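MATE family efflux transporter (Vibrio cholerae, PDB 6IDS) probably exports drugs and other toxic compounds across the cell membrane, undergoing a proton-dependent conformational change, as a multidrug transporter of the MATE family. Local coordinates at residues L280-A285 and L318-L323. The protein carries 1 engineered substitution. Sequence-based numbering, arbitrary orientation.
Sequences LVAVLA and LGFQLL
Leu280 reaches Gln321 through one methyl, CD2, which lies 3.9 Å from the amide carbon CD of Gln321; the two side chains cross at about a right angle. The leucine side chain sets out away from the other segment, but its first torsion, with CG anti to the carbonyl carbon, swings it back and CD2 completes the approach. Leu280 is also the N-cap residue of helix 281-299, and its carbonyl oxygen accepts the backbone N–H of Leu284 in the first turn. Just ahead of it, Ala279 offers its own carbonyl O to Gln321 NE2, a hydrogen bond that ties the amide to the break between helices 263-279 and 281-299.

The CB of Ala282 is directed toward the other segment and meets the Phe320 ring obliquely, with CE2 3.6 Å away. The ring extends this far because CG of Phe320 is anti to the backbone N (chi1 -175°); it also stacks with Phe316, one helical turn earlier.

Val283 brings CG2 to 3.6 Å from Gln321 OE1, a methyl packed against the amide oxygen in van der Waals contact, with no hydrogen bond. The glutamine chain is bent at chi2 (-62°), and the methyls of Leu280 and Val283 both approach its amide oxygen from one side, while the NH2 is held at Ala279.

With axes 10.8 Å apart and running 154° to one another, the segments form a nearly antiparallel helix pair inside the second MatE region. Helix 360-375 packs beside it, placing Leu360 on Leu280 and Met367 on Val283, while helix 5-40 meets Val281 and Leu284 through Met29.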
ATOM      1  N   LEU A 280       4.797   7.679  -7.443  1.00 44.20           N
ATOM      2  CA  LEU A 280       3.783   6.703  -7.827  1.00 21.10           C
ATOM      3  C   LEU A 280       2.494   6.838  -7.019  1.00 33.99           C
ATOM      4  O   LEU A 280       1.665   5.928  -7.029  1.00 28.31           O
ATOM      5  CB  LEU A 280       4.333   5.282  -7.675  1.00 15.35           C
ATOM      6  CG  LEU A 280       5.229   4.752  -8.794  1.00 26.00           C
ATOM      7  CD1 LEU A 280       5.844   3.417  -8.399  1.00 17.02           C
ATOM      8  CD2 LEU A 280       4.436   4.612 -10.080  1.00 19.76           C
ATOM      9  N   VAL A 281       2.323   7.960  -6.323  1.00 25.69           N
ATOM     10  CA  VAL A 281       1.137   8.165  -5.491  1.00 21.87           C
ATOM     11  C   VAL A 281      -0.153   8.154  -6.307  1.00 22.15           C
ATOM     12  O   VAL A 281      -1.204   7.759  -5.804  1.00 30.20           O
ATOM     13  CB  VAL A 281       1.204   9.494  -4.701  1.00 28.29           C
ATOM     14  CG1 VAL A 281       2.208   9.391  -3.564  1.00 45.97           C
ATOM     15  CG2 VAL A 281       1.536  10.662  -5.622  1.00 29.00           C
ATOM     16  N   ALA A 282      -0.071   8.582  -7.562  1.00 25.81           N
ATOM     17  CA  ALA A 282      -1.243   8.619  -8.426  1.00 19.57           C
ATOM     18  C   ALA A 282      -1.736   7.210  -8.727  1.00 17.14           C
ATOM     19  O   ALA A 282      -2.942   6.957  -8.753  1.00 26.86           O
ATOM     20  CB  ALA A 282      -0.929   9.361  -9.713  1.00 33.18           C
ATOM     21  N   VAL A 283      -0.796   6.298  -8.956  1.00 16.58           N
ATOM     22  CA  VAL A 283      -1.127   4.906  -9.230  1.00 25.43           C
ATOM     23  C   VAL A 283      -1.581   4.205  -7.952  1.00 24.52           C
ATOM     24  O   VAL A 283      -2.504   3.391  -7.969  1.00 28.48           O
ATOM     25  CB  VAL A 283       0.069   4.146  -9.831  1.00 20.24           C
ATOM     26  CG1 VAL A 283      -0.385   2.808 -10.386  1.00 30.62           C
ATOM     27  CG2 VAL A 283       0.734   4.972 -10.917  1.00 24.29           C
ATOM     28  N   LEU A 284      -0.916   4.532  -6.848  1.00 24.71           N
ATOM     29  CA  LEU A 284      -1.274   4.006  -5.536  1.00 22.15           C
ATOM     30  C   LEU A 284      -2.704   4.379  -5.163  1.00 36.56           C
ATOM     31  O   LEU A 284      -3.457   3.558  -4.638  1.00 21.89           O
ATOM     32  CB  LEU A 284      -0.304   4.524  -4.473  1.00 11.91           C
ATOM     33  CG  LEU A 284       1.124   3.984  -4.547  1.00 28.09           C
ATOM     34  CD1 LEU A 284       2.072   4.842  -3.727  1.00 29.18           C
ATOM     35  CD2 LEU A 284       1.164   2.540  -4.077  1.00 28.45           C
ATOM     36  N   ALA A 285      -3.069   5.627  -5.440  1.00 26.13           N
ATOM     37  CA  ALA A 285      -4.414   6.112  -5.170  1.00 20.17           C
ATOM     38  C   ALA A 285      -5.421   5.443  -6.096  1.00 31.52           C
ATOM     39  O   ALA A 285      -6.566   5.200  -5.717  1.00 31.10           O
ATOM     40  CB  ALA A 285      -4.471   7.619  -5.328  1.00 19.52           C
ATOM     41  N   LEU A 318       0.404   5.648 -17.846  1.00 15.43           N
ATOM     42  CA  LEU A 318       1.529   5.694 -18.779  1.00 23.11           C
ATOM     43  C   LEU A 318       1.954   7.124 -19.109  1.00 35.61           C
ATOM     44  O   LEU A 318       3.144   7.444 -19.093  1.00 35.64           O
ATOM     45  CB  LEU A 318       1.186   4.947 -20.070  1.00 13.64           C
ATOM     46  CG  LEU A 318       1.285   3.424 -19.999  1.00 25.09           C
ATOM     47  CD1 LEU A 318       0.865   2.795 -21.319  1.00 24.87           C
ATOM     48  CD2 LEU A 318       2.698   3.007 -19.623  1.00 14.17           C
ATOM     49  N   GLY A 319       0.981   7.979 -19.403  1.00 18.47           N
ATOM     50  CA  GLY A 319       1.268   9.354 -19.767  1.00 13.98           C
ATOM     51  C   GLY A 319       1.673  10.217 -18.587  1.00 20.03           C
ATOM     52  O   GLY A 319       2.569  11.054 -18.696  1.00 30.89           O
ATOM     53  N   PHE A 320       1.016  10.007 -17.452  1.00 20.52           N
ATOM     54  CA  PHE A 320       1.258  10.824 -16.266  1.00 16.68           C
ATOM     55  C   PHE A 320       2.626  10.546 -15.649  1.00 34.38           C
ATOM     56  O   PHE A 320       3.272  11.455 -15.129  1.00 24.96           O
ATOM     57  CB  PHE A 320       0.157  10.590 -15.229  1.00 19.82           C
ATOM     58  CG  PHE A 320       0.260  11.474 -14.023  1.00 15.29           C
ATOM     59  CD1 PHE A 320      -0.130  12.801 -14.086  1.00 17.30           C
ATOM     60  CD2 PHE A 320       0.727  10.973 -12.819  1.00 23.14           C
ATOM     61  CE1 PHE A 320      -0.043  13.618 -12.974  1.00 32.16           C
ATOM     62  CE2 PHE A 320       0.816  11.785 -11.704  1.00 26.60           C
ATOM     63  CZ  PHE A 320       0.430  13.107 -11.782  1.00 32.67           C
ATOM     64  N   GLN A 321       3.066   9.292 -15.700  1.00 27.18           N
ATOM     65  CA  GLN A 321       4.371   8.938 -15.153  1.00 18.51           C
ATOM     66  C   GLN A 321       5.495   9.351 -16.097  1.00 29.81           C
ATOM     67  O   GLN A 321       6.648   9.485 -15.681  1.00 27.79           O
ATOM     68  CB  GLN A 321       4.457   7.438 -14.859  1.00 17.38           C
ATOM     69  CG  GLN A 321       3.491   6.949 -13.793  1.00 20.39           C
ATOM     70  CD  GLN A 321       3.728   7.586 -12.435  1.00 14.80           C
ATOM     71  OE1 GLN A 321       2.790   7.792 -11.667  1.00 23.23           O
ATOM     72  NE2 GLN A 321       4.985   7.893 -12.131  1.00 24.31           N
ATOM     73  N   LEU A 322       5.153   9.544 -17.369  1.00 26.65           N
ATOM     74  CA  LEU A 322       6.107  10.040 -18.356  1.00 16.10           C
ATOM     75  C   LEU A 322       6.494  11.476 -18.037  1.00 25.21           C
ATOM     76  O   LEU A 322       7.641  11.881 -18.224  1.00 36.94           O
ATOM     77  CB  LEU A 322       5.525   9.957 -19.769  1.00 25.24           C
ATOM     78  CG  LEU A 322       6.399  10.503 -20.902  1.00 23.49           C
ATOM     79  CD1 LEU A 322       7.672   9.685 -21.049  1.00 22.99           C
ATOM     80  CD2 LEU A 322       5.623  10.528 -22.207  1.00 29.46           C
ATOM     81  N   LEU A 323       5.522  12.241 -17.550  1.00 21.45           N
ATOM     82  CA  LEU A 323       5.754  13.632 -17.182  1.00 20.56           C
ATOM     83  C   LEU A 323       6.645  13.735 -15.945  1.00 24.32           C
ATOM     84  O   LEU A 323       7.586  14.528 -15.918  1.00 25.39           O
ATOM     85  CB  LEU A 323       4.427  14.353 -16.941  1.00 29.72           C
ATOM     86  CG  LEU A 323       3.419  14.288 -18.091  1.00 46.30           C
ATOM     87  CD1 LEU A 323       2.171  15.105 -17.782  1.00 49.57           C
ATOM     88  CD2 LEU A 323       4.058  14.744 -19.394  1.00 30.59           C
TER